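PDB 4DXF: staphylococcal enterotoxin-like toxin from Staphylococcus aureus, which probably binds carbohydrate, as a superantigen-like member of the family that joins an OB-fold domain to a beta-grasp domain. Local coordinates for residues A21-P26 with L141-R146; Y92-I97 with N185-V190; T132-S137 with D192-D197. One frame throughout, in Å; residues are numbered along the deposited sequence.

Contact 1: residues A21-P26 with L141-R146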
ATOM      1  N   ALA A  21       8.946   0.311 -11.929  1.00 29.66           N
ATOM      2  CA  ALA A  21      10.046  -0.087 -11.063  1.00 30.88           C
ATOM      3  C   ALA A  21       9.521  -0.124  -9.629  1.00 29.70           C
ATOM      4  O   ALA A  21       9.783  -1.090  -8.887  1.00 31.95           O
ATOM      5  CB  ALA A  21      11.262   0.927 -11.151  1.00 29.24           C
ATOM      6  N   TYR A  22       8.812   0.913  -9.249  1.00 28.00           N
ATOM      7  CA  TYR A  22       8.476   1.119  -7.823  1.00 25.98           C
ATOM      8  C   TYR A  22       7.538  -0.008  -7.443  1.00 25.36           C
ATOM      9  O   TYR A  22       7.743  -0.708  -6.408  1.00 24.43           O
ATOM     10  CB  TYR A  22       7.828   2.477  -7.590  1.00 26.46           C
ATOM     11  CG  TYR A  22       7.476   2.665  -6.124  1.00 23.97           C
ATOM     12  CD1 TYR A  22       8.480   2.881  -5.189  1.00 28.30           C
ATOM     13  CD2 TYR A  22       6.172   2.499  -5.687  1.00 26.76           C
ATOM     14  CE1 TYR A  22       8.152   3.006  -3.815  1.00 30.47           C
ATOM     15  CE2 TYR A  22       5.833   2.613  -4.322  1.00 24.25           C
ATOM     16  CZ  TYR A  22       6.815   2.875  -3.404  1.00 30.81           C
ATOM     17  OH  TYR A  22       6.462   2.975  -2.036  1.00 27.04           O
ATOM     18  N   TYR A  23       6.535  -0.226  -8.289  1.00 23.47           N
ATOM     19  CA  TYR A  23       5.458  -1.193  -7.959  1.00 24.01           C
ATOM     20  C   TYR A  23       5.774  -2.675  -8.234  1.00 23.72           C
ATOM     21  O   TYR A  23       4.926  -3.544  -8.050  1.00 24.71           O
ATOM     22  CB  TYR A  23       4.142  -0.721  -8.535  1.00 23.81           C
ATOM     23  CG  TYR A  23       3.503   0.482  -7.811  1.00 23.98           C
ATOM     24  CD1 TYR A  23       2.961   0.326  -6.532  1.00 21.63           C
ATOM     25  CD2 TYR A  23       3.521   1.762  -8.361  1.00 23.03           C
ATOM     26  CE1 TYR A  23       2.377   1.387  -5.852  1.00 20.00           C
ATOM     27  CE2 TYR A  23       2.914   2.829  -7.732  1.00 23.02           C
ATOM     28  CZ  TYR A  23       2.375   2.647  -6.401  1.00 22.99           C
ATOM     29  OH  TYR A  23       1.788   3.659  -5.742  1.00 20.15           O
ATOM     30  N   THR A  24       7.018  -2.958  -8.608  1.00 23.84           N
ATOM     31  CA  THR A  24       7.502  -4.327  -8.688  1.00 25.64           C
ATOM     32  C   THR A  24       8.550  -4.626  -7.602  1.00 24.00           C
ATOM     33  O   THR A  24       9.135  -5.700  -7.577  1.00 23.96           O
ATOM     34  CB  THR A  24       8.050  -4.673 -10.137  1.00 24.71           C
ATOM     35  OG1 THR A  24       9.003  -3.684 -10.538  1.00 27.73           O
ATOM     36  CG2 THR A  24       6.882  -4.688 -11.079  1.00 27.37           C
ATOM     37  N   LYS A  25       8.817  -3.623  -6.767  1.00 25.38           N
ATOM     38  CA  LYS A  25       9.671  -3.774  -5.579  1.00 26.29           C
ATOM     39  C   LYS A  25       9.130  -4.873  -4.668  1.00 25.70           C
ATOM     40  O   LYS A  25       7.921  -5.158  -4.663  1.00 23.34           O
ATOM     41  CB  LYS A  25       9.765  -2.459  -4.812  1.00 26.31           C
ATOM     42  CG  LYS A  25      10.804  -1.562  -5.416  1.00 30.41           C
ATOM     43  CD  LYS A  25      10.569  -0.163  -5.000  1.00 32.62           C
ATOM     44  CE  LYS A  25      11.339   0.262  -3.813  1.00 33.39           C
ATOM     45  NZ  LYS A  25      12.845   0.091  -3.687  1.00 30.74           N
ATOM     46  N   PRO A  26      10.041  -5.581  -3.985  1.00 26.11           N
ATOM     47  CA  PRO A  26       9.520  -6.603  -3.052  1.00 25.41           C
ATOM     48  C   PRO A  26       8.950  -5.919  -1.789  1.00 23.84           C
ATOM     49  O   PRO A  26       9.389  -4.806  -1.411  1.00 24.46           O
ATOM     50  CB  PRO A  26      10.760  -7.471  -2.715  1.00 25.90           C
ATOM     51  CG  PRO A  26      11.970  -6.533  -2.925  1.00 28.08           C
ATOM     52  CD  PRO A  26      11.510  -5.453  -3.963  1.00 27.91           C
ATOM     53  N   LEU A 141      -2.975  -1.903   0.042  1.00 18.37           N
ATOM     54  CA  LEU A 141      -3.978  -2.091  -1.008  1.00 19.33           C
ATOM     55  C   LEU A 141      -3.404  -1.512  -2.318  1.00 20.45           C
ATOM     56  O   LEU A 141      -3.337  -2.229  -3.360  1.00 19.48           O
ATOM     57  CB  LEU A 141      -5.268  -1.399  -0.649  1.00 20.25           C
ATOM     58  CG  LEU A 141      -5.996  -1.951   0.610  1.00 22.74           C
ATOM     59  CD1 LEU A 141      -6.956  -0.905   1.055  1.00 25.30           C
ATOM     60  CD2 LEU A 141      -6.700  -3.253   0.170  1.00 23.23           C
ATOM     61  N   ASP A 142      -2.922  -0.277  -2.210  1.00 19.55           N
ATOM     62  CA  ASP A 142      -2.381   0.375  -3.418  1.00 21.17           C
ATOM     63  C   ASP A 142      -1.189  -0.452  -4.004  1.00 20.79           C
ATOM     64  O   ASP A 142      -1.178  -0.771  -5.207  1.00 21.36           O
ATOM     65  CB  ASP A 142      -1.905   1.767  -3.047  1.00 19.96           C
ATOM     66  CG  ASP A 142      -1.085   2.438  -4.210  1.00 18.62           C
ATOM     67  OD1 ASP A 142      -1.806   2.795  -5.210  1.00 22.79           O
ATOM     68  OD2 ASP A 142       0.159   2.642  -4.091  1.00 19.45           O
ATOM     69  N   PHE A 143      -0.238  -0.920  -3.189  1.00 17.45           N
ATOM     70  CA  PHE A 143       0.927  -1.581  -3.665  1.00 18.92           C
ATOM     71  C   PHE A 143       0.604  -2.975  -4.240  1.00 19.50           C
ATOM     72  O   PHE A 143       1.021  -3.331  -5.344  1.00 19.46           O
ATOM     73  CB  PHE A 143       1.942  -1.675  -2.578  1.00 18.90           C
ATOM     74  CG  PHE A 143       3.282  -2.053  -3.044  1.00 18.96           C
ATOM     75  CD1 PHE A 143       4.150  -1.032  -3.508  1.00 19.93           C
ATOM     76  CD2 PHE A 143       3.746  -3.421  -3.059  1.00 19.55           C
ATOM     77  CE1 PHE A 143       5.382  -1.335  -3.984  1.00 19.11           C
ATOM     78  CE2 PHE A 143       5.070  -3.703  -3.532  1.00 19.39           C
ATOM     79  CZ  PHE A 143       5.872  -2.631  -3.964  1.00 21.73           C
ATOM     80  N   LYS A 144      -0.116  -3.799  -3.466  1.00 17.21           N
ATOM     81  CA  LYS A 144      -0.436  -5.111  -3.954  1.00 17.68           C
ATOM     82  C   LYS A 144      -1.288  -5.107  -5.209  1.00 19.50           C
ATOM     83  O   LYS A 144      -1.092  -5.972  -6.091  1.00 23.33           O
ATOM     84  CB  LYS A 144      -1.169  -5.854  -2.868  1.00 18.20           C
ATOM     85  CG  LYS A 144      -0.168  -6.231  -1.789  1.00 16.48           C
ATOM     86  CD  LYS A 144      -0.847  -7.081  -0.621  1.00 22.53           C
ATOM     87  CE  LYS A 144       0.300  -7.756   0.203  1.00 22.55           C
ATOM     88  NZ  LYS A 144      -0.351  -8.559   1.312  1.00 21.34           N
ATOM     89  N   LEU A 145      -2.265  -4.187  -5.288  1.00 18.29           N
ATOM     90  CA  LEU A 145      -3.166  -4.135  -6.437  1.00 18.33           C
ATOM     91  C   LEU A 145      -2.335  -3.690  -7.663  1.00 19.92           C
ATOM     92  O   LEU A 145      -2.424  -4.351  -8.709  1.00 18.93           O
ATOM     93  CB  LEU A 145      -4.345  -3.232  -6.135  1.00 17.51           C
ATOM     94  CG  LEU A 145      -5.495  -3.857  -5.254  1.00 17.79           C
ATOM     95  CD1 LEU A 145      -6.419  -2.813  -4.792  1.00 17.76           C
ATOM     96  CD2 LEU A 145      -6.247  -4.901  -6.122  1.00 20.31           C
ATOM     97  N   ARG A 146      -1.467  -2.662  -7.520  1.00 19.27           N
ATOM     98  CA  ARG A 146      -0.677  -2.272  -8.752  1.00 20.94           C
ATOM     99  C   ARG A 146       0.260  -3.381  -9.206  1.00 21.27           C
ATOM    100  O   ARG A 146       0.356  -3.664 -10.399  1.00 19.92           O
ATOM    101  CB  ARG A 146       0.089  -0.972  -8.518  1.00 19.55           C
ATOM    102  CG  ARG A 146      -0.872   0.157  -8.310  1.00 20.97           C
ATOM    103  CD  ARG A 146      -0.151   1.524  -8.600  1.00 19.83           C
ATOM    104  NE  ARG A 146      -0.720   2.578  -7.780  1.00 18.89           N
ATOM    105  CZ  ARG A 146      -0.601   3.882  -7.992  1.00 23.86           C
ATOM    106  NH1 ARG A 146       0.013   4.342  -9.115  1.00 21.54           N
ATOM    107  NH2 ARG A 146      -1.090   4.688  -7.074  1.00 21.58           N
TER
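Tyr23 and Arg146 lie face against chain: Arg146 CD sits over the centre of one face of the Tyr23 ring, 3.4 Å from its centroid in a CH-pi contact, and Tyr22 CD2 covers the opposite face. Beyond CD the guanidinium of Arg146 runs nearly parallel to this ring, the planes 12° apart, which sets Tyr23 OH above its centre instead of at its N-H edge. The hydroxyl bonds instead to the carboxylate of Asp142: Tyr23 OH donates to Asp142 OD2 at a short 2.5 Å, using the syn lone pair of a group that stands at 78° to the ring. The same carboxylate offers OD1 to Arg146 side-on, with Arg146 NE and NH2 each 2.8 Å from Asp142 OD1. In Phe143, next along the helix, a CG anti to the backbone N (chi1 -167°) swings the ring out so that its edge faces Tyr22, an offset edge-to-face pair. That edge also meets two carbonyl oxygens, Phe143 CE1 lying 3.4 Å from Tyr22 O and Phe143 CZ 3.3 Å from Lys25 O. The end of helix 17-22 and the type I turn from Tyr22 to Lys25 thus rest on helix 138-153 of the beta-grasp domain, with Leu182 N as a further partner of Tyr23 OH. A buried Asp142-Arg146 ion pair anchored by a tyrosine hydroxyl probably keeps the carboxylate charged and fixes the rotation of all three groups.

Contact 2: residues Y92-I97 with N185-V190; sequences YSVGGI and NRMADV
Gly95 and Gly96 meet Met187 and Ala188 at the junction of the two domains of the superantigen fold, where strand 92-99 of the OB-fold is interrupted beside the short, weakly bonded helix 184-187 of the beta-grasp domain. Packing is tight here. Both glycines have positive phi, and the place a CB of Gly95 would take is already occupied by Met187 C; with no side chain there, Gly95 CA comes to 4.2 Å from Ala188 CA. Gly96 N donates to Met187 O at 3.0 Å, a bond that is moderately bent (148° at the hydrogen) and reaches the oxygen from 50° above the carbonyl plane, off either lone pair. From Val94 to Ile97 and from Met187 to Val190 the chains run almost the same way, 12° apart.

On the buried side Met187 meets Val94. The backbone alone places Met187 CB 3.7 Å from Val94 O; a CG anti to the carbonyl carbon and an extended chain beyond it then carry SD obliquely across Val94, with Met187 SD 4.0 Å from Val94 CG1. Val94 O is itself held by Lys139 NZ from helix 138-153.

Toward Asp189 and Val190, both partly exposed, the contact thins to one methyl group. Asp189 turns its CB away from the strand, and its OD1 forms a salt bridge with Lys63, while Val190 CG1 comes to 3.3 Å from the carbonyl oxygen Ile97 O.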
ATOM      1  N   TYR A  92      14.268   1.424   5.582  1.00 24.95           N
ATOM      2  CA  TYR A  92      13.395   2.500   5.655  1.00 23.46           C
ATOM      3  C   TYR A  92      12.223   2.149   4.760  1.00 23.93           C
ATOM      4  O   TYR A  92      12.426   1.601   3.650  1.00 25.07           O
ATOM      5  CB  TYR A  92      14.156   3.733   5.088  1.00 25.01           C
ATOM      6  CG  TYR A  92      13.323   4.889   4.771  1.00 23.71           C
ATOM      7  CD1 TYR A  92      12.738   5.019   3.487  1.00 29.38           C
ATOM      8  CD2 TYR A  92      13.150   5.935   5.676  1.00 24.32           C
ATOM      9  CE1 TYR A  92      11.944   6.126   3.146  1.00 29.85           C
ATOM     10  CE2 TYR A  92      12.316   7.018   5.351  1.00 27.63           C
ATOM     11  CZ  TYR A  92      11.754   7.105   4.059  1.00 26.40           C
ATOM     12  OH  TYR A  92      11.007   8.207   3.736  1.00 32.97           O
ATOM     13  N   SER A  93      11.052   2.498   5.251  1.00 21.51           N
ATOM     14  CA  SER A  93       9.735   2.368   4.645  1.00 21.13           C
ATOM     15  C   SER A  93       8.751   3.439   5.127  1.00 21.70           C
ATOM     16  O   SER A  93       8.912   4.077   6.212  1.00 23.82           O
ATOM     17  CB  SER A  93       9.228   0.906   4.805  1.00 20.03           C
ATOM     18  OG  SER A  93       7.997   0.733   4.204  1.00 19.40           O
ATOM     19  N   VAL A  94       7.712   3.712   4.345  1.00 21.48           N
ATOM     20  CA  VAL A  94       6.840   4.823   4.631  1.00 22.57           C
ATOM     21  C   VAL A  94       5.412   4.425   4.944  1.00 23.38           C
ATOM     22  O   VAL A  94       4.768   3.802   4.093  1.00 25.12           O
ATOM     23  CB  VAL A  94       6.830   5.814   3.414  1.00 21.89           C
ATOM     24  CG1 VAL A  94       5.924   6.955   3.744  1.00 25.21           C
ATOM     25  CG2 VAL A  94       8.259   6.253   3.153  1.00 21.63           C
ATOM     26  N   GLY A  95       4.891   4.733   6.152  1.00 20.95           N
ATOM     27  CA  GLY A  95       3.476   4.459   6.436  1.00 20.00           C
ATOM     28  C   GLY A  95       3.250   2.943   6.613  1.00 18.94           C
ATOM     29  O   GLY A  95       4.209   2.253   6.945  1.00 19.70           O
ATOM     30  N   GLY A  96       2.008   2.489   6.339  1.00 18.77           N
ATOM     31  CA  GLY A  96       1.697   1.054   6.303  1.00 21.17           C
ATOM     32  C   GLY A  96       1.498   0.475   7.694  1.00 21.50           C
ATOM     33  O   GLY A  96       1.527  -0.751   7.852  1.00 20.46           O
ATOM     34  N   ILE A  97       1.304   1.348   8.689  1.00 19.73           N
ATOM     35  CA  ILE A  97       1.150   0.811  10.122  1.00 18.76           C
ATOM     36  C   ILE A  97      -0.256   0.648  10.427  1.00 18.05           C
ATOM     37  O   ILE A  97      -1.065   1.610  10.221  1.00 19.99           O
ATOM     38  CB  ILE A  97       1.759   1.813  11.157  1.00 18.00           C
ATOM     39  CG1 ILE A  97       3.189   2.074  10.797  1.00 20.63           C
ATOM     40  CG2 ILE A  97       1.658   1.182  12.578  1.00 18.63           C
ATOM     41  CD1 ILE A  97       3.825   3.302  11.500  1.00 19.44           C
ATOM     42  N   ASN A 185       1.602  10.896   2.327  1.00 31.92           N
ATOM     43  CA  ASN A 185       0.606  11.022   3.472  1.00 31.62           C
ATOM     44  C   ASN A 185      -0.523   9.961   3.484  1.00 29.50           C
ATOM     45  O   ASN A 185      -0.942   9.482   4.538  1.00 27.74           O
ATOM     46  CB  ASN A 185       0.009  12.435   3.566  1.00 32.67           C
ATOM     47  CG  ASN A 185      -0.840  12.764   2.354  1.00 36.67           C
ATOM     48  OD1 ASN A 185      -0.364  12.696   1.216  1.00 42.08           O
ATOM     49  ND2 ASN A 185      -2.105  13.047   2.579  1.00 41.70           N
ATOM     50  N   ARG A 186      -1.013   9.550   2.309  1.00 25.95           N
ATOM     51  CA  ARG A 186      -2.098   8.571   2.261  1.00 24.17           C
ATOM     52  C   ARG A 186      -1.621   7.097   2.577  1.00 21.53           C
ATOM     53  O   ARG A 186      -2.481   6.198   2.798  1.00 23.48           O
ATOM     54  CB  ARG A 186      -2.710   8.594   0.869  1.00 24.06           C
ATOM     55  CG  ARG A 186      -3.252  10.015   0.422  1.00 26.27           C
ATOM     56  CD  ARG A 186      -3.798   9.759  -1.016  1.00 24.27           C
ATOM     57  NE  ARG A 186      -5.039   9.037  -0.912  1.00 27.30           N
ATOM     58  CZ  ARG A 186      -5.624   8.477  -1.958  1.00 26.77           C
ATOM     59  NH1 ARG A 186      -5.002   8.609  -3.131  1.00 20.27           N
ATOM     60  NH2 ARG A 186      -6.791   7.850  -1.817  1.00 25.49           N
ATOM     61  N   MET A 187      -0.322   6.881   2.533  1.00 20.84           N
ATOM     62  CA  MET A 187       0.346   5.572   2.864  1.00 23.34           C
ATOM     63  C   MET A 187       0.071   5.250   4.337  1.00 25.52           C
ATOM     64  O   MET A 187      -0.027   4.076   4.734  1.00 25.94           O
ATOM     65  CB  MET A 187       1.868   5.559   2.595  1.00 23.09           C
ATOM     66  CG  MET A 187       2.177   5.370   1.069  1.00 20.62           C
ATOM     67  SD  MET A 187       3.780   5.427   0.705  1.00 24.82           S
ATOM     68  CE  MET A 187       3.719   5.261  -1.152  1.00 27.70           C
ATOM     69  N   ALA A 188      -0.161   6.289   5.118  1.00 25.99           N
ATOM     70  CA  ALA A 188      -0.459   6.051   6.529  1.00 26.48           C
ATOM     71  C   ALA A 188      -1.906   5.880   6.786  1.00 27.19           C
ATOM     72  O   ALA A 188      -2.267   5.477   7.894  1.00 27.66           O
ATOM     73  CB  ALA A 188       0.119   7.204   7.408  1.00 27.17           C
ATOM     74  N   ASP A 189      -2.775   6.108   5.803  1.00 25.44           N
ATOM     75  CA  ASP A 189      -4.215   6.001   6.027  1.00 26.33           C
ATOM     76  C   ASP A 189      -4.641   4.555   6.178  1.00 26.32           C
ATOM     77  O   ASP A 189      -4.050   3.687   5.496  1.00 25.62           O
ATOM     78  CB  ASP A 189      -5.033   6.660   4.911  1.00 27.12           C
ATOM     79  CG  ASP A 189      -5.119   8.219   5.067  1.00 33.48           C
ATOM     80  OD1 ASP A 189      -5.226   8.703   6.215  1.00 33.69           O
ATOM     81  OD2 ASP A 189      -5.108   8.938   4.041  1.00 36.46           O
ATOM     82  N   VAL A 190      -5.585   4.304   7.081  1.00 23.36           N
ATOM     83  CA  VAL A 190      -5.991   2.948   7.337  1.00 25.27           C
ATOM     84  C   VAL A 190      -7.483   2.821   7.212  1.00 24.74           C
ATOM     85  O   VAL A 190      -8.249   3.773   7.535  1.00 25.68           O
ATOM     86  CB  VAL A 190      -5.499   2.428   8.740  1.00 24.20           C
ATOM     87  CG1 VAL A 190      -3.981   2.618   8.926  1.00 24.68           C
ATOM     88  CG2 VAL A 190      -6.298   3.115   9.821  1.00 26.94           C
TER

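Contact 3: residues T132-S137 with D192-D197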
ATOM      1  N   THR A 132      -7.060 -10.608   4.771  1.00 23.13           N
ATOM      2  CA  THR A 132      -6.788 -11.407   6.013  1.00 25.96           C
ATOM      3  C   THR A 132      -6.577 -10.526   7.241  1.00 25.63           C
ATOM      4  O   THR A 132      -6.352 -11.007   8.368  1.00 26.84           O
ATOM      5  CB  THR A 132      -5.590 -12.325   5.808  1.00 26.53           C
ATOM      6  OG1 THR A 132      -4.398 -11.564   5.514  1.00 29.15           O
ATOM      7  CG2 THR A 132      -5.895 -13.341   4.668  1.00 28.72           C
ATOM      8  N   LYS A 133      -6.733  -9.233   7.034  1.00 23.79           N
ATOM      9  CA  LYS A 133      -6.499  -8.208   8.023  1.00 23.21           C
ATOM     10  C   LYS A 133      -7.705  -7.372   8.346  1.00 23.47           C
ATOM     11  O   LYS A 133      -8.430  -6.871   7.470  1.00 24.47           O
ATOM     12  CB  LYS A 133      -5.295  -7.319   7.646  1.00 21.48           C
ATOM     13  CG  LYS A 133      -3.936  -7.827   8.139  1.00 22.18           C
ATOM     14  CD  LYS A 133      -2.765  -7.006   7.589  1.00 20.79           C
ATOM     15  CE  LYS A 133      -2.607  -5.549   8.208  1.00 19.13           C
ATOM     16  NZ  LYS A 133      -2.869  -5.482   9.789  1.00 17.55           N
ATOM     17  N   GLU A 134      -7.918  -7.194   9.650  1.00 23.27           N
ATOM     18  CA  GLU A 134      -8.998  -6.406  10.199  1.00 23.99           C
ATOM     19  C   GLU A 134      -8.886  -4.945   9.776  1.00 22.23           C
ATOM     20  O   GLU A 134      -9.876  -4.299   9.401  1.00 22.79           O
ATOM     21  CB  GLU A 134      -8.971  -6.477  11.752  1.00 24.67           C
ATOM     22  CG  GLU A 134     -10.304  -6.421  12.262  1.00 32.05           C
ATOM     23  CD  GLU A 134     -10.460  -6.955  13.694  1.00 35.99           C
ATOM     24  OE1 GLU A 134      -9.470  -7.120  14.438  1.00 34.61           O
ATOM     25  OE2 GLU A 134     -11.613  -7.214  14.030  1.00 39.01           O
ATOM     26  N   GLN A 135      -7.659  -4.452   9.835  1.00 21.79           N
ATOM     27  CA  GLN A 135      -7.416  -3.073   9.480  1.00 22.21           C
ATOM     28  C   GLN A 135      -6.247  -3.121   8.471  1.00 20.98           C
ATOM     29  O   GLN A 135      -5.226  -3.688   8.737  1.00 19.12           O
ATOM     30  CB  GLN A 135      -6.998  -2.304  10.699  1.00 20.72           C
ATOM     31  CG  GLN A 135      -7.019  -0.817  10.434  1.00 26.93           C
ATOM     32  CD  GLN A 135      -6.616   0.006  11.632  1.00 27.61           C
ATOM     33  OE1 GLN A 135      -5.458   0.049  11.992  1.00 26.02           O
ATOM     34  NE2 GLN A 135      -7.567   0.659  12.239  1.00 31.30           N
ATOM     35  N   ILE A 136      -6.401  -2.481   7.316  1.00 20.75           N
ATOM     36  CA  ILE A 136      -5.396  -2.550   6.290  1.00 19.29           C
ATOM     37  C   ILE A 136      -5.113  -1.121   5.824  1.00 17.70           C
ATOM     38  O   ILE A 136      -6.068  -0.313   5.758  1.00 18.42           O
ATOM     39  CB  ILE A 136      -5.933  -3.426   5.113  1.00 21.45           C
ATOM     40  CG1 ILE A 136      -4.828  -3.627   4.076  1.00 20.51           C
ATOM     41  CG2 ILE A 136      -7.314  -2.940   4.590  1.00 27.17           C
ATOM     42  CD1 ILE A 136      -5.159  -4.697   3.144  1.00 29.41           C
ATOM     43  N   SER A 137      -3.858  -0.870   5.569  1.00 17.03           N
ATOM     44  CA  SER A 137      -3.377   0.444   5.147  1.00 18.15           C
ATOM     45  C   SER A 137      -3.684   0.631   3.671  1.00 19.36           C
ATOM     46  O   SER A 137      -3.686  -0.342   2.874  1.00 19.51           O
ATOM     47  CB  SER A 137      -1.857   0.646   5.317  1.00 13.94           C
ATOM     48  OG  SER A 137      -1.003  -0.236   4.630  1.00 18.42           O
ATOM     49  N   ASP A 192     -10.974  -0.299   7.246  1.00 25.66           N
ATOM     50  CA  ASP A 192     -11.522  -1.503   7.863  1.00 26.53           C
ATOM     51  C   ASP A 192     -11.574  -2.549   6.762  1.00 25.36           C
ATOM     52  O   ASP A 192     -12.441  -2.477   5.875  1.00 26.38           O
ATOM     53  CB  ASP A 192     -12.929  -1.202   8.451  1.00 28.90           C
ATOM     54  CG  ASP A 192     -13.567  -2.448   9.106  1.00 33.77           C
ATOM     55  OD1 ASP A 192     -13.116  -3.581   8.808  1.00 34.71           O
ATOM     56  OD2 ASP A 192     -14.556  -2.297   9.873  1.00 38.55           O
ATOM     57  N   GLY A 193     -10.635  -3.474   6.792  1.00 23.60           N
ATOM     58  CA  GLY A 193     -10.563  -4.549   5.770  1.00 24.98           C
ATOM     59  C   GLY A 193     -11.839  -5.323   5.609  1.00 26.47           C
ATOM     60  O   GLY A 193     -12.244  -5.622   4.489  1.00 25.32           O
ATOM     61  N   THR A 194     -12.506  -5.641   6.731  1.00 27.37           N
ATOM     62  CA  THR A 194     -13.756  -6.378   6.703  1.00 28.44           C
ATOM     63  C   THR A 194     -14.916  -5.681   5.954  1.00 30.03           C
ATOM     64  O   THR A 194     -15.880  -6.332   5.556  1.00 30.94           O
ATOM     65  CB  THR A 194     -14.202  -6.764   8.187  1.00 29.92           C
ATOM     66  OG1 THR A 194     -14.778  -5.627   8.850  1.00 30.61           O
ATOM     67  CG2 THR A 194     -12.983  -7.188   9.002  1.00 30.83           C
ATOM     68  N   ASN A 195     -14.795  -4.364   5.776  1.00 29.29           N
ATOM     69  CA  ASN A 195     -15.789  -3.535   5.161  1.00 31.28           C
ATOM     70  C   ASN A 195     -15.539  -3.256   3.659  1.00 31.63           C
ATOM     71  O   ASN A 195     -16.362  -2.613   3.016  1.00 33.25           O
ATOM     72  CB  ASN A 195     -15.872  -2.196   5.919  1.00 31.38           C
ATOM     73  CG  ASN A 195     -17.208  -1.490   5.724  1.00 37.27           C
ATOM     74  OD1 ASN A 195     -17.298  -0.459   5.025  1.00 33.17           O
ATOM     75  ND2 ASN A 195     -18.285  -2.083   6.308  1.00 38.38           N
ATOM     76  N   ILE A 196     -14.429  -3.743   3.108  1.00 30.34           N
ATOM     77  CA  ILE A 196     -14.231  -3.617   1.648  1.00 29.25           C
ATOM     78  C   ILE A 196     -15.283  -4.491   0.943  1.00 29.73           C
ATOM     79  O   ILE A 196     -15.416  -5.686   1.222  1.00 29.14           O
ATOM     80  CB  ILE A 196     -12.806  -4.018   1.256  1.00 28.68           C
ATOM     81  CG1 ILE A 196     -11.808  -3.040   1.884  1.00 25.33           C
ATOM     82  CG2 ILE A 196     -12.612  -4.021  -0.277  1.00 25.81           C
ATOM     83  CD1 ILE A 196     -10.308  -3.511   1.794  1.00 28.43           C
ATOM     84  N   ASP A 197     -16.001  -3.892   0.009  1.00 30.45           N
ATOM     85  CA  ASP A 197     -16.986  -4.627  -0.719  1.00 31.35           C
ATOM     86  C   ASP A 197     -16.451  -5.210  -2.049  1.00 30.08           C
ATOM     87  O   ASP A 197     -16.437  -6.442  -2.248  1.00 30.35           O
ATOM     88  CB  ASP A 197     -18.181  -3.722  -0.965  1.00 32.84           C
ATOM     89  CG  ASP A 197     -19.354  -4.495  -1.462  1.00 39.02           C
ATOM     90  OD1 ASP A 197     -19.671  -5.576  -0.884  1.00 40.74           O
ATOM     91  OD2 ASP A 197     -19.914  -4.049  -2.459  1.00 43.89           O
TER
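Two flat groups, the peptide carbonyl of Glu134 and the carboxylate of Asp192, meet around one oxygen. Gly193 N donates to Glu134 O at 2.8 Å, from above the carbonyl plane (48° out of it), and the bond is bent. Asp192 CA makes a CA-H...O contact with the same oxygen, and Asp192 OD1 comes to 3.4 Å from Glu134 O; both are acceptors, so nothing bonds them. On its syn side, somewhat out of the carboxylate plane, that OD1 receives Thr194 OG1 at 2.6 Å. With CG anti to the backbone N (chi1 179°), the aspartate carboxylate stays close to the turn it serves, the 3-10 segment 193-195.

Within these segments there is one bridge, and the ladder continues through Ile136 and Ile191. Gln135 and Asp192 form an antiparallel, non-hydrogen-bonded pair, their CA atoms 4.7 Å apart and their side chains on one face of the small sheet made by strands 135-137 and 190-192. Gly193 follows without a side chain, so its CA can lie 3.6 Å from Lys133 O in a second CA-H...O contact.

Next to these polar groups, Ile136 presses its CG2 branch across, 3.8 Å from Gly193 CA and 4.1 Å from Ile196 CD1. Both isoleucines also touch Leu141 of helix 138-153, whose start Ser137 caps through Glu140 N. The contact thus joins the strand leading into helix 138-153 to the turn leading into strand 196-203.

Each carboxylate accepts from a hydroxyl, Glu134 OE1 from Ser102 and Asp192 OD1 from Thr194, which probably helps stabilise its charge; with Glu134 OE2 and Asp192 OD1 6.5 Å apart and Lys103 in a weak, long ion pair with Glu134, repulsion is probably modest.

From the N terminus the six segments come in the order 21-26, 92-97, 132-137, 141-146, 185-190 and 192-197. Contact 1 closes the first long loop at 141-146, contact 2 the next at 185-190 and contact 3 the last at 192-197, so every pair of loops crosses and none encloses another. Contacts 1 and 2 tie the OB-fold region to the beta-grasp region, whereas contact 3 lies within the latter. They also touch directly: Tyr22 OH packs on Met187 CE, Leu141 CD2 on Ile136 CD1, and Gly96 CA on Ser137 OG. Helix 138-153, directly after strand 135-137, links contacts 3 and 1 along the chain.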